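PDB 4FAJ: PrgZ from Enterococcus faecalis, which binds peptide pheromone outside the cell as a membrane-anchored substrate-binding receptor and probably takes part in peptide uptake. Local coordinates for residues V61-T65 / Q291-P296; L97-N101 / L547-I551; N158-F162 / L205-Y211; K391-E395 / Q435-E439. All coordinates share one frame; numbering follows the deposited sequence.

In the fold
Near the N terminus, contact 1 closes a loop of 225 residues. It sets strand 61-66, an edge of the four-strand mixed sheet, beside strand 294-297 of the seven-strand sheet. Contact 2 opens inside that loop and closes near the C terminus, so the two cross. It joins the loop between strands 95-97 and 103-105 to strand 547-548 and the loop after it. Contact 3, nested in both, joins the loop after helix 139-150 to the turn that starts at the end of helix 202-205. It touches contact 2 where L97 packs on S207. Contact 4 opens after contact 1 closes, nested within contact 2, and ties helix 391-402 to the end of helix 421-437.

Contact 1 (V61-T65 / Q291-P296); sequences VATLT and QLDEAP
E294 OE1 is gripped by two donors of T65. The backbone T65 N lies 2.7 Å from E294 OE1, with an N-H...O angle of 165°, on the anti side of the carboxylate. The hydroxyl T65 OG1 donates to the same E294 OE1 over 2.9 Å, but from above the carboxylate plane. This fits the threonine's first torsion, chi1 65°, which sets OG1 between its own N and carbonyl carbon. E294 reaches across with its chain extended beyond CG, and its OE1 also lies against L64 CB. One residue back, D293 makes a second clasp. T63 N donates to D293 OD2 over 2.9 Å, again on the anti side. D293 N returns a bond of 2.8 Å to T63 O. T63 is thus held through both its N and its O. On another flank L292 CD2 packs on T63 CG2 at 3.6 Å, while L292 CD1 meets T65 CG2.

Strands 61-65 and 294-296 run almost parallel, at 8°, yet acidic side chains provide much of the link. Strand 61-66 is an edge of a four-strand mixed sheet and bonds strand 271-276 through A62 and L64. Segment 291-296 instead joins strand 528-539 through A295, and D293 OD1 forms a salt bridge with K542. Helix 280-288 packs on L292 and P296, and P296 also touches the bound peptide.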
loop_
_atom_site.group_PDB
_atom_site.type_symbol
_atom_site.label_atom_id
_atom_site.label_comp_id
_atom_site.label_asym_id
_atom_site.label_seq_id
_atom_site.Cartn_x
_atom_site.Cartn_y
_atom_site.Cartn_z
ATOM N N VAL A 61 -20.398 -18.243 -6.783
ATOM C CA VAL A 61 -20.549 -17.058 -5.943
ATOM C C VAL A 61 -19.784 -17.279 -4.643
ATOM O O VAL A 61 -19.643 -18.411 -4.184
ATOM C CB VAL A 61 -22.042 -16.758 -5.648
ATOM C CG1 VAL A 61 -22.184 -15.683 -4.580
ATOM C CG2 VAL A 61 -22.764 -16.343 -6.923
ATOM N N ALA A 62 -19.273 -16.196 -4.065
ATOM C CA ALA A 62 -18.559 -16.266 -2.791
ATOM C C ALA A 62 -18.774 -14.987 -2.021
ATOM O O ALA A 62 -19.091 -13.944 -2.608
ATOM C CB ALA A 62 -17.063 -16.484 -3.012
ATOM N N THR A 63 -18.570 -15.077 -0.710
ATOM C CA THR A 63 -18.541 -13.916 0.163
ATOM C C THR A 63 -17.193 -13.914 0.876
ATOM O O THR A 63 -16.875 -14.842 1.619
ATOM C CB THR A 63 -19.702 -13.938 1.168
ATOM O OG1 THR A 63 -20.938 -13.955 0.447
ATOM C CG2 THR A 63 -19.663 -12.714 2.065
ATOM N N LEU A 64 -16.410 -12.872 0.619
ATOM C CA LEU A 64 -15.054 -12.736 1.144
ATOM C C LEU A 64 -14.994 -11.548 2.099
ATOM O O LEU A 64 -15.999 -10.886 2.336
ATOM C CB LEU A 64 -14.056 -12.553 -0.007
ATOM C CG LEU A 64 -14.105 -13.596 -1.142
ATOM C CD1 LEU A 64 -13.089 -13.251 -2.232
ATOM C CD2 LEU A 64 -13.876 -15.013 -0.629
ATOM N N THR A 65 -13.814 -11.276 2.652
ATOM C CA THR A 65 -13.693 -10.269 3.688
ATOM C C THR A 65 -12.749 -9.143 3.300
ATOM O O THR A 65 -11.908 -9.289 2.413
ATOM C CB THR A 65 -13.228 -10.887 5.027
ATOM O OG1 THR A 65 -11.907 -11.413 4.887
ATOM C CG2 THR A 65 -14.169 -11.998 5.454
ATOM N N GLN A 291 -21.490 -18.558 6.406
ATOM C CA GLN A 291 -21.915 -17.205 6.023
ATOM C C GLN A 291 -20.765 -16.356 5.478
ATOM O O GLN A 291 -20.995 -15.275 4.950
ATOM C CB GLN A 291 -22.558 -16.492 7.216
ATOM C CG GLN A 291 -23.837 -17.139 7.698
ATOM C CD GLN A 291 -24.846 -17.279 6.582
ATOM O OE1 GLN A 291 -25.188 -18.384 6.178
ATOM N NE2 GLN A 291 -25.298 -16.154 6.054
ATOM N N LEU A 292 -19.537 -16.834 5.631
ATOM C CA LEU A 292 -18.375 -16.235 5.000
ATOM C C LEU A 292 -17.516 -17.364 4.446
ATOM O O LEU A 292 -17.460 -18.444 5.038
ATOM C CB LEU A 292 -17.555 -15.426 6.018
ATOM C CG LEU A 292 -18.017 -14.023 6.425
ATOM C CD1 LEU A 292 -17.106 -13.430 7.550
ATOM C CD2 LEU A 292 -18.058 -13.072 5.240
ATOM N N ASP A 293 -16.832 -17.105 3.335
ATOM C CA ASP A 293 -15.959 -18.106 2.719
ATOM C C ASP A 293 -14.474 -17.890 3.072
ATOM O O ASP A 293 -13.610 -18.664 2.676
ATOM C CB ASP A 293 -16.187 -18.124 1.202
ATOM C CG ASP A 293 -17.615 -18.516 0.838
ATOM O OD1 ASP A 293 -18.085 -19.536 1.369
ATOM O OD2 ASP A 293 -18.276 -17.816 0.033
ATOM N N GLU A 294 -14.183 -16.839 3.831
ATOM C CA GLU A 294 -12.866 -16.663 4.436
ATOM C C GLU A 294 -13.027 -15.897 5.744
ATOM O O GLU A 294 -14.054 -15.255 5.965
ATOM C CB GLU A 294 -11.908 -15.924 3.488
ATOM C CG GLU A 294 -12.250 -14.488 3.271
ATOM C CD GLU A 294 -11.269 -13.749 2.376
ATOM O OE1 GLU A 294 -11.437 -12.522 2.226
ATOM O OE2 GLU A 294 -10.341 -14.374 1.820
ATOM N N ALA A 295 -12.030 -16.012 6.613
ATOM C CA ALA A 295 -12.015 -15.332 7.898
ATOM C C ALA A 295 -10.587 -14.979 8.280
ATOM O O ALA A 295 -9.724 -15.858 8.312
ATOM C CB ALA A 295 -12.648 -16.212 8.980
ATOM N N PRO A 296 -10.321 -13.692 8.578
ATOM C CA PRO A 296 -8.973 -13.329 9.001
ATOM C C PRO A 296 -8.697 -13.821 10.417
ATOM O O PRO A 296 -9.641 -13.993 11.210
ATOM C CB PRO A 296 -8.999 -11.796 8.957
ATOM C CG PRO A 296 -10.413 -11.461 9.257
ATOM C CD PRO A 296 -11.207 -12.516 8.537
#

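Contact 2 (L97-N101 / L547-I551)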
loop_
_atom_site.group_PDB
_atom_site.type_symbol
_atom_site.label_atom_id
_atom_site.label_comp_id
_atom_site.label_asym_id
_atom_site.label_seq_id
_atom_site.Cartn_x
_atom_site.Cartn_y
_atom_site.Cartn_z
ATOM N N LEU A 97 0.079 -8.453 -12.674
ATOM C CA LEU A 97 1.044 -9.379 -12.079
ATOM C C LEU A 97 0.611 -10.828 -12.201
ATOM O O LEU A 97 -0.574 -11.166 -12.035
ATOM C CB LEU A 97 1.309 -9.042 -10.601
ATOM C CG LEU A 97 1.928 -7.682 -10.288
ATOM C CD1 LEU A 97 2.367 -7.678 -8.814
ATOM C CD2 LEU A 97 3.097 -7.292 -11.214
ATOM N N ASP A 98 1.572 -11.687 -12.515
ATOM C CA ASP A 98 1.341 -13.124 -12.537
ATOM C C ASP A 98 1.634 -13.728 -11.163
ATOM O O ASP A 98 1.962 -13.016 -10.218
ATOM C CB ASP A 98 2.168 -13.811 -13.645
ATOM C CG ASP A 98 3.681 -13.725 -13.423
ATOM O OD1 ASP A 98 4.132 -13.403 -12.296
ATOM O OD2 ASP A 98 4.422 -13.980 -14.405
ATOM N N GLU A 99 1.524 -15.049 -11.074
ATOM C CA GLU A 99 1.717 -15.770 -9.816
ATOM C C GLU A 99 3.102 -15.572 -9.182
ATOM O O GLU A 99 3.283 -15.818 -7.982
ATOM C CB GLU A 99 1.396 -17.268 -10.001
ATOM C CG GLU A 99 2.318 -18.049 -10.957
ATOM C CD GLU A 99 1.996 -17.843 -12.435
ATOM O OE1 GLU A 99 1.115 -16.999 -12.764
ATOM O OE2 GLU A 99 2.631 -18.531 -13.275
ATOM N N LYS A 100 4.069 -15.120 -9.977
ATOM C CA LYS A 100 5.413 -14.821 -9.485
ATOM C C LYS A 100 5.637 -13.330 -9.300
ATOM O O LYS A 100 6.772 -12.884 -9.172
ATOM C CB LYS A 100 6.456 -15.394 -10.451
ATOM C CG LYS A 100 6.388 -16.909 -10.553
ATOM C CD LYS A 100 7.567 -17.486 -11.324
ATOM C CE LYS A 100 7.805 -18.941 -10.955
ATOM N NZ LYS A 100 6.597 -19.792 -11.175
ATOM N N ASN A 101 4.546 -12.562 -9.269
ATOM C CA ASN A 101 4.601 -11.107 -9.109
ATOM C C ASN A 101 5.339 -10.370 -10.233
ATOM O O ASN A 101 5.894 -9.290 -10.016
ATOM C CB ASN A 101 5.169 -10.731 -7.733
ATOM C CG ASN A 101 4.364 -11.330 -6.592
ATOM O OD1 ASN A 101 3.160 -11.568 -6.724
ATOM N ND2 ASN A 101 5.022 -11.564 -5.458
ATOM N N LEU A 547 -5.394 -15.583 -6.979
ATOM C CA LEU A 547 -3.990 -15.183 -6.966
ATOM C C LEU A 547 -3.774 -14.228 -5.777
ATOM O O LEU A 547 -4.475 -13.233 -5.651
ATOM C CB LEU A 547 -3.629 -14.494 -8.280
ATOM C CG LEU A 547 -2.422 -14.993 -9.043
ATOM C CD1 LEU A 547 -2.613 -16.473 -9.398
ATOM C CD2 LEU A 547 -2.213 -14.155 -10.301
ATOM N N MET A 548 -2.826 -14.546 -4.906
ATOM C CA MET A 548 -2.497 -13.699 -3.757
ATOM C C MET A 548 -1.081 -13.141 -3.955
ATOM O O MET A 548 -0.168 -13.903 -4.240
ATOM C CB MET A 548 -2.573 -14.526 -2.474
ATOM C CG MET A 548 -2.430 -13.722 -1.189
ATOM S SD MET A 548 -2.538 -14.757 0.292
ATOM C CE MET A 548 -2.603 -13.510 1.557
ATOM N N HIS A 549 -0.904 -11.824 -3.820
ATOM C CA HIS A 549 0.377 -11.176 -4.089
ATOM C C HIS A 549 0.970 -10.601 -2.799
ATOM O O HIS A 549 0.257 -9.941 -2.030
ATOM C CB HIS A 549 0.196 -10.041 -5.106
ATOM C CG HIS A 549 -0.338 -10.487 -6.433
ATOM N ND1 HIS A 549 0.421 -11.193 -7.340
ATOM C CD2 HIS A 549 -1.542 -10.291 -7.022
ATOM C CE1 HIS A 549 -0.301 -11.441 -8.420
ATOM N NE2 HIS A 549 -1.493 -10.898 -8.258
ATOM N N SER A 550 2.263 -10.829 -2.566
ATOM C CA SER A 550 2.965 -10.209 -1.425
ATOM C C SER A 550 3.351 -8.731 -1.687
ATOM O O SER A 550 3.736 -8.005 -0.757
ATOM C CB SER A 550 4.201 -11.017 -1.064
ATOM O OG SER A 550 5.061 -11.125 -2.181
ATOM N N ILE A 551 3.259 -8.309 -2.946
ATOM C CA ILE A 551 3.428 -6.908 -3.346
ATOM C C ILE A 551 2.221 -6.434 -4.179
ATOM O O ILE A 551 1.549 -7.239 -4.830
ATOM C CB ILE A 551 4.725 -6.669 -4.180
ATOM C CG1 ILE A 551 4.660 -7.370 -5.541
ATOM C CG2 ILE A 551 5.964 -7.120 -3.429
ATOM C CD1 ILE A 551 5.886 -7.101 -6.428
HETATM O O HOH W 1 -2.833 -10.374 -10.623
HETATM O O HOH W 2 1.728 -14.528 -6.056
HETATM O O HOH W 3 3.200 -13.295 -3.825
#
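The imidazole of H549 meets the N101 side chain and the backbone of the 98-101 turn. H549 ND1 donates to N101 OD1 over 2.8 Å. The bond is nearly straight, with an N-H...O angle of 165°, and OD1 lies in the ring plane. H549 CG stands beside its own N, chi1 -60°, which swings the ring toward the turn. The amide itself is turned 54° from the ring plane. D98 O also sits at the ring edge, 3.3 Å from H549 CE1. L97 adds apolar contact: its CB lies 3.6 Å from H549 CE1, and its CD1 is over one face of the ring, toward the rim. L97 CD1 and N101 CB both pack on I551 CG1. L547 CD2 rests against L97 O and E99 N.

Waters fill in the next shell. Water 1 donates to L97 O and is hydrogen-bonded to H549 NE2, so both ring nitrogens have partners. Water 2 lies between E99 O and M548 O. Water 3 accepts from N101 ND2 and from S550 N.

Further out, the turn sets the position of N101. D98 to N101 is a type I beta turn closed by N101 N to D98 O, 2.8 Å. D98 OD1 accepts from K100 N, 2.9 Å away, forming an Asx turn, and also from Q102 N. D98 OD2 is bonded to Q104. On the partner segment, S550 bonds A317 of strand 311-324.

As the donor to N101, ND1 carries a proton. With one bond at each nitrogen, the ring's rotation is fixed.

Contact 3 (N158-F162 / L205-Y211)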
loop_
_atom_site.group_PDB
_atom_site.type_symbol
_atom_site.label_atom_id
_atom_site.label_comp_id
_atom_site.label_asym_id
_atom_site.label_seq_id
_atom_site.Cartn_x
_atom_site.Cartn_y
_atom_site.Cartn_z
ATOM N N ASN A 158 -0.506 9.872 -5.422
ATOM C CA ASN A 158 0.292 8.926 -6.203
ATOM C C ASN A 158 1.326 9.577 -7.135
ATOM O O ASN A 158 1.944 8.885 -7.950
ATOM C CB ASN A 158 -0.628 8.003 -7.018
ATOM C CG ASN A 158 -1.445 7.065 -6.145
ATOM O OD1 ASN A 158 -0.914 6.414 -5.227
ATOM N ND2 ASN A 158 -2.742 6.975 -6.433
ATOM N N VAL A 159 1.527 10.889 -7.007
ATOM C CA VAL A 159 2.331 11.632 -7.980
ATOM C C VAL A 159 3.775 11.136 -8.073
ATOM O O VAL A 159 4.348 11.137 -9.160
ATOM C CB VAL A 159 2.321 13.178 -7.738
ATOM C CG1 VAL A 159 0.953 13.737 -7.970
ATOM C CG2 VAL A 159 2.812 13.544 -6.321
ATOM N N GLU A 160 4.341 10.686 -6.952
ATOM C CA GLU A 160 5.734 10.220 -6.901
ATOM C C GLU A 160 5.987 8.985 -7.793
ATOM O O GLU A 160 7.092 8.797 -8.293
ATOM C CB GLU A 160 6.135 9.904 -5.452
ATOM C CG GLU A 160 7.607 9.610 -5.234
ATOM C CD GLU A 160 8.474 10.857 -5.319
ATOM O OE1 GLU A 160 9.556 10.787 -5.948
ATOM O OE2 GLU A 160 8.069 11.905 -4.756
ATOM N N LEU A 161 4.964 8.162 -7.995
ATOM C CA LEU A 161 5.063 6.988 -8.867
ATOM C C LEU A 161 5.348 7.320 -10.332
ATOM O O LEU A 161 5.747 6.437 -11.107
ATOM C CB LEU A 161 3.770 6.171 -8.803
ATOM C CG LEU A 161 3.439 5.520 -7.463
ATOM C CD1 LEU A 161 2.030 4.916 -7.486
ATOM C CD2 LEU A 161 4.468 4.468 -7.111
ATOM N N PHE A 162 5.116 8.579 -10.709
ATOM C CA PHE A 162 5.331 9.058 -12.073
ATOM C C PHE A 162 6.669 9.775 -12.272
ATOM O O PHE A 162 6.962 10.229 -13.381
ATOM C CB PHE A 162 4.159 9.965 -12.488
ATOM C CG PHE A 162 2.888 9.207 -12.746
ATOM C CD1 PHE A 162 2.128 8.731 -11.693
ATOM C CD2 PHE A 162 2.484 8.917 -14.037
ATOM C CE1 PHE A 162 0.971 8.008 -11.919
ATOM C CE2 PHE A 162 1.321 8.186 -14.272
ATOM C CZ PHE A 162 0.569 7.734 -13.216
ATOM N N LEU A 205 5.810 -0.556 -12.569
ATOM C CA LEU A 205 4.973 0.614 -12.268
ATOM C C LEU A 205 3.718 0.660 -13.135
ATOM O O LEU A 205 2.645 1.075 -12.679
ATOM C CB LEU A 205 5.767 1.900 -12.454
ATOM C CG LEU A 205 6.910 2.122 -11.458
ATOM C CD1 LEU A 205 7.600 3.427 -11.747
ATOM C CD2 LEU A 205 6.410 2.102 -10.032
ATOM N N LEU A 206 3.855 0.235 -14.391
ATOM C CA LEU A 206 2.735 0.209 -15.335
ATOM C C LEU A 206 1.656 -0.813 -14.980
ATOM O O LEU A 206 0.597 -0.827 -15.619
ATOM C CB LEU A 206 3.243 -0.067 -16.762
ATOM C CG LEU A 206 4.182 0.971 -17.374
ATOM C CD1 LEU A 206 4.623 0.572 -18.791
ATOM C CD2 LEU A 206 3.557 2.374 -17.364
ATOM N N SER A 207 1.921 -1.675 -13.991
ATOM C CA SER A 207 0.922 -2.627 -13.510
ATOM C C SER A 207 0.116 -2.080 -12.322
ATOM O O SER A 207 -0.853 -2.703 -11.897
ATOM C CB SER A 207 1.585 -3.953 -13.115
ATOM O OG SER A 207 2.343 -3.815 -11.932
ATOM N N LEU A 208 0.527 -0.932 -11.787
ATOM C CA LEU A 208 -0.083 -0.383 -10.582
ATOM C C LEU A 208 -1.398 0.312 -10.913
ATOM O O LEU A 208 -1.531 0.954 -11.966
ATOM C CB LEU A 208 0.852 0.627 -9.912
ATOM C CG LEU A 208 2.217 0.106 -9.439
ATOM C CD1 LEU A 208 3.007 1.216 -8.766
ATOM C CD2 LEU A 208 2.052 -1.084 -8.519
ATOM N N THR A 209 -2.345 0.223 -9.985
ATOM C CA THR A 209 -3.649 0.870 -10.160
ATOM C C THR A 209 -3.504 2.361 -10.481
ATOM O O THR A 209 -4.267 2.898 -11.272
ATOM C CB THR A 209 -4.584 0.637 -8.943
ATOM O OG1 THR A 209 -4.011 1.202 -7.758
ATOM C CG2 THR A 209 -4.844 -0.857 -8.744
ATOM N N ALA A 210 -2.506 3.024 -9.906
ATOM C CA ALA A 210 -2.246 4.448 -10.205
ATOM C C ALA A 210 -2.019 4.739 -11.689
ATOM O O ALA A 210 -2.312 5.843 -12.163
ATOM C CB ALA A 210 -1.049 4.955 -9.395
ATOM N N TYR A 211 -1.485 3.753 -12.417
ATOM C CA TYR A 211 -1.279 3.851 -13.866
ATOM C C TYR A 211 -2.467 3.341 -14.720
ATOM O O TYR A 211 -2.385 3.320 -15.951
ATOM C CB TYR A 211 0.015 3.096 -14.255
ATOM C CG TYR A 211 1.296 3.874 -14.047
ATOM C CD1 TYR A 211 1.907 3.945 -12.799
ATOM C CD2 TYR A 211 1.908 4.528 -15.113
ATOM C CE1 TYR A 211 3.095 4.645 -12.626
ATOM C CE2 TYR A 211 3.082 5.222 -14.948
ATOM C CZ TYR A 211 3.677 5.273 -13.709
ATOM O OH TYR A 211 4.843 5.966 -13.587
#
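A210 CB is a small bump in a hollow made by N158 and L161. L161 CD1 comes within 3.6 Å of A210 CB, and N158 CB is 3.9 Å from it. L161 itself is a larger knob. Its two methyls straddle the end of L208, with L161 CD2 and L208 CD1 3.9 Å apart, and the two side chains cross at about a right angle. L205 CD1 then closes on the backbone at L161 O.

Next to this lies a flat interface. The F162 and Y211 rings stack face to face, their centroids 4.1 Å apart and their planes 13° from parallel. Y211 CG sits beside its own N, chi1 -82°, which brings the ring over F162. The side chains run past each other in opposite directions, so Y211 OH ends near F162 CA. At the F162 ring edge, in its plane, is A210 O, 3.6 Å from F162 CZ. W146 of helix 139-150 sets its ring edge-to-face with both aromatics.

Across this largely apolar surface Y211 OH donates to L161 O over 2.7 Å. The hydroxyl stands above the carbonyl plane, with a C=O...O angle of 126°. The amide end of N158 turns to A78 O instead. The chemistry is therefore mostly shape and dispersion between two loops that each hold a short 3-10 segment, with one short bond that pins the tyrosine and occupies a backbone carbonyl.

Contact 4 (K391-E395 / Q435-E439)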
loop_
_atom_site.group_PDB
_atom_site.type_symbol
_atom_site.label_atom_id
_atom_site.label_comp_id
_atom_site.label_asym_id
_atom_site.label_seq_id
_atom_site.Cartn_x
_atom_site.Cartn_y
_atom_site.Cartn_z
ATOM N N LYS A 391 15.757 -2.470 26.316
ATOM C CA LYS A 391 15.090 -1.717 27.393
ATOM C C LYS A 391 16.035 -0.746 28.115
ATOM O O LYS A 391 15.692 0.413 28.327
ATOM C CB LYS A 391 14.474 -2.708 28.392
ATOM C CG LYS A 391 13.813 -2.095 29.612
ATOM C CD LYS A 391 12.323 -2.320 29.630
ATOM C CE LYS A 391 11.652 -1.470 30.712
ATOM N NZ LYS A 391 11.940 -1.978 32.061
ATOM N N LYS A 392 17.231 -1.207 28.471
ATOM C CA LYS A 392 18.177 -0.337 29.192
ATOM C C LYS A 392 18.594 0.871 28.348
ATOM O O LYS A 392 18.655 1.981 28.867
ATOM C CB LYS A 392 19.408 -1.105 29.688
ATOM C CG LYS A 392 19.183 -1.880 31.006
ATOM C CD LYS A 392 18.327 -3.122 30.776
ATOM C CE LYS A 392 18.030 -3.924 32.013
ATOM N NZ LYS A 392 16.765 -4.688 31.776
ATOM N N GLN A 393 18.848 0.680 27.054
ATOM C CA GLN A 393 19.175 1.827 26.180
ATOM C C GLN A 393 17.981 2.784 25.996
ATOM O O GLN A 393 18.161 3.995 25.936
ATOM C CB GLN A 393 19.714 1.374 24.809
ATOM C CG GLN A 393 21.196 0.942 24.822
ATOM C CD GLN A 393 22.138 2.033 25.295
ATOM O OE1 GLN A 393 21.822 3.229 25.243
ATOM N NE2 GLN A 393 23.309 1.625 25.775
ATOM N N ALA A 394 16.776 2.232 25.921
ATOM C CA ALA A 394 15.550 3.029 25.871
ATOM C C ALA A 394 15.479 3.956 27.070
ATOM O O ALA A 394 15.284 5.156 26.921
ATOM C CB ALA A 394 14.318 2.126 25.832
ATOM N N GLU A 395 15.657 3.384 28.256
ATOM C CA GLU A 395 15.611 4.133 29.514
ATOM C C GLU A 395 16.669 5.226 29.530
ATOM O O GLU A 395 16.417 6.349 29.957
ATOM C CB GLU A 395 15.816 3.192 30.703
ATOM C CG GLU A 395 14.674 2.187 30.903
ATOM C CD GLU A 395 14.906 1.243 32.084
ATOM O OE1 GLU A 395 16.079 0.996 32.444
ATOM O OE2 GLU A 395 13.909 0.743 32.640
ATOM N N GLN A 435 5.221 3.261 27.924
ATOM C CA GLN A 435 5.046 3.689 29.319
ATOM C C GLN A 435 5.999 2.962 30.271
ATOM O O GLN A 435 6.485 3.559 31.221
ATOM C CB GLN A 435 3.574 3.556 29.748
ATOM C CG GLN A 435 2.695 4.584 29.029
ATOM C CD GLN A 435 1.221 4.568 29.411
ATOM O OE1 GLN A 435 0.497 5.502 29.089
ATOM N NE2 GLN A 435 0.772 3.512 30.072
ATOM N N ASP A 436 6.310 1.699 29.980
ATOM C CA ASP A 436 7.198 0.902 30.839
ATOM C C ASP A 436 8.681 1.289 30.770
ATOM O O ASP A 436 9.416 1.072 31.740
ATOM C CB ASP A 436 7.067 -0.594 30.518
ATOM C CG ASP A 436 7.719 -1.484 31.580
ATOM O OD1 ASP A 436 7.462 -1.270 32.789
ATOM O OD2 ASP A 436 8.492 -2.402 31.210
ATOM N N SER A 437 9.127 1.818 29.634
ATOM C CA SER A 437 10.538 2.181 29.450
ATOM C C SER A 437 10.821 3.679 29.473
ATOM O O SER A 437 11.967 4.084 29.684
ATOM C CB SER A 437 11.067 1.608 28.132
ATOM O OG SER A 437 11.249 0.214 28.228
ATOM N N LEU A 438 9.801 4.494 29.227
ATOM C CA LEU A 438 9.947 5.939 29.255
ATOM C C LEU A 438 9.181 6.444 30.471
ATOM O O LEU A 438 8.027 6.870 30.361
ATOM C CB LEU A 438 9.432 6.580 27.969
ATOM C CG LEU A 438 10.316 6.403 26.725
ATOM C CD1 LEU A 438 10.495 4.939 26.369
ATOM C CD2 LEU A 438 9.727 7.155 25.541
ATOM N N GLU A 439 9.837 6.376 31.630
ATOM C CA GLU A 439 9.174 6.663 32.903
ATOM C C GLU A 439 8.579 8.064 32.847
ATOM O O GLU A 439 9.256 9.019 32.479
ATOM C CB GLU A 439 10.148 6.538 34.087
ATOM C CG GLU A 439 9.510 6.086 35.410
ATOM C CD GLU A 439 9.190 7.222 36.377
ATOM O OE1 GLU A 439 9.136 8.399 35.945
ATOM O OE2 GLU A 439 8.995 6.933 37.586
#
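A salt-bridge network joins the first turn of helix 391-402 to the last turn of helix 421-437. K391 is its centre. K391 NZ lies 3.6 Å from D436 OD2 on the partner helix. It also forms a salt bridge with E395 OE2, one turn along its own helix, at 3.4 Å; the hydrogen bond within that pair is weak. The two carboxylates flank the ammonium but stay apart, with E395 OE2 and D436 OD2 separated by 6.4 Å.

The lysine chain reaches over S437. Its CG leaves anti to the backbone N, chi1 177°, and bends at chi2 and chi4 bring the amine round to the acids. On the way the aliphatic part passes the serine hydroxyl, with K391 CE 3.0 Å from S437 OG. The K391 and D436 side chains cross at about a right angle. Closer to the helix backbones, A394 CB meets S437 CB at 4.0 Å. E395 CG touches S437 O, 3.5 Å away, so S437 is contacted by three residues of the other helix.

Helix 336-345 completes the packing: A394 lies on Y344 and A345, and S437 and L438 also touch A345. Just past the helix end, E439 O accepts from W398 NE1 of helix 391-402, and Q435 OE1 accepts from V443 N at the next strand.

L438 is where the chain leaves helical geometry before strand 442-448. The pattern combines an i to i+4 lysine-glutamate pair within one helix and an ion pair to a second helix. It is a peripheral helix-helix packing site of the solute-binding fold, away from the zinc sites.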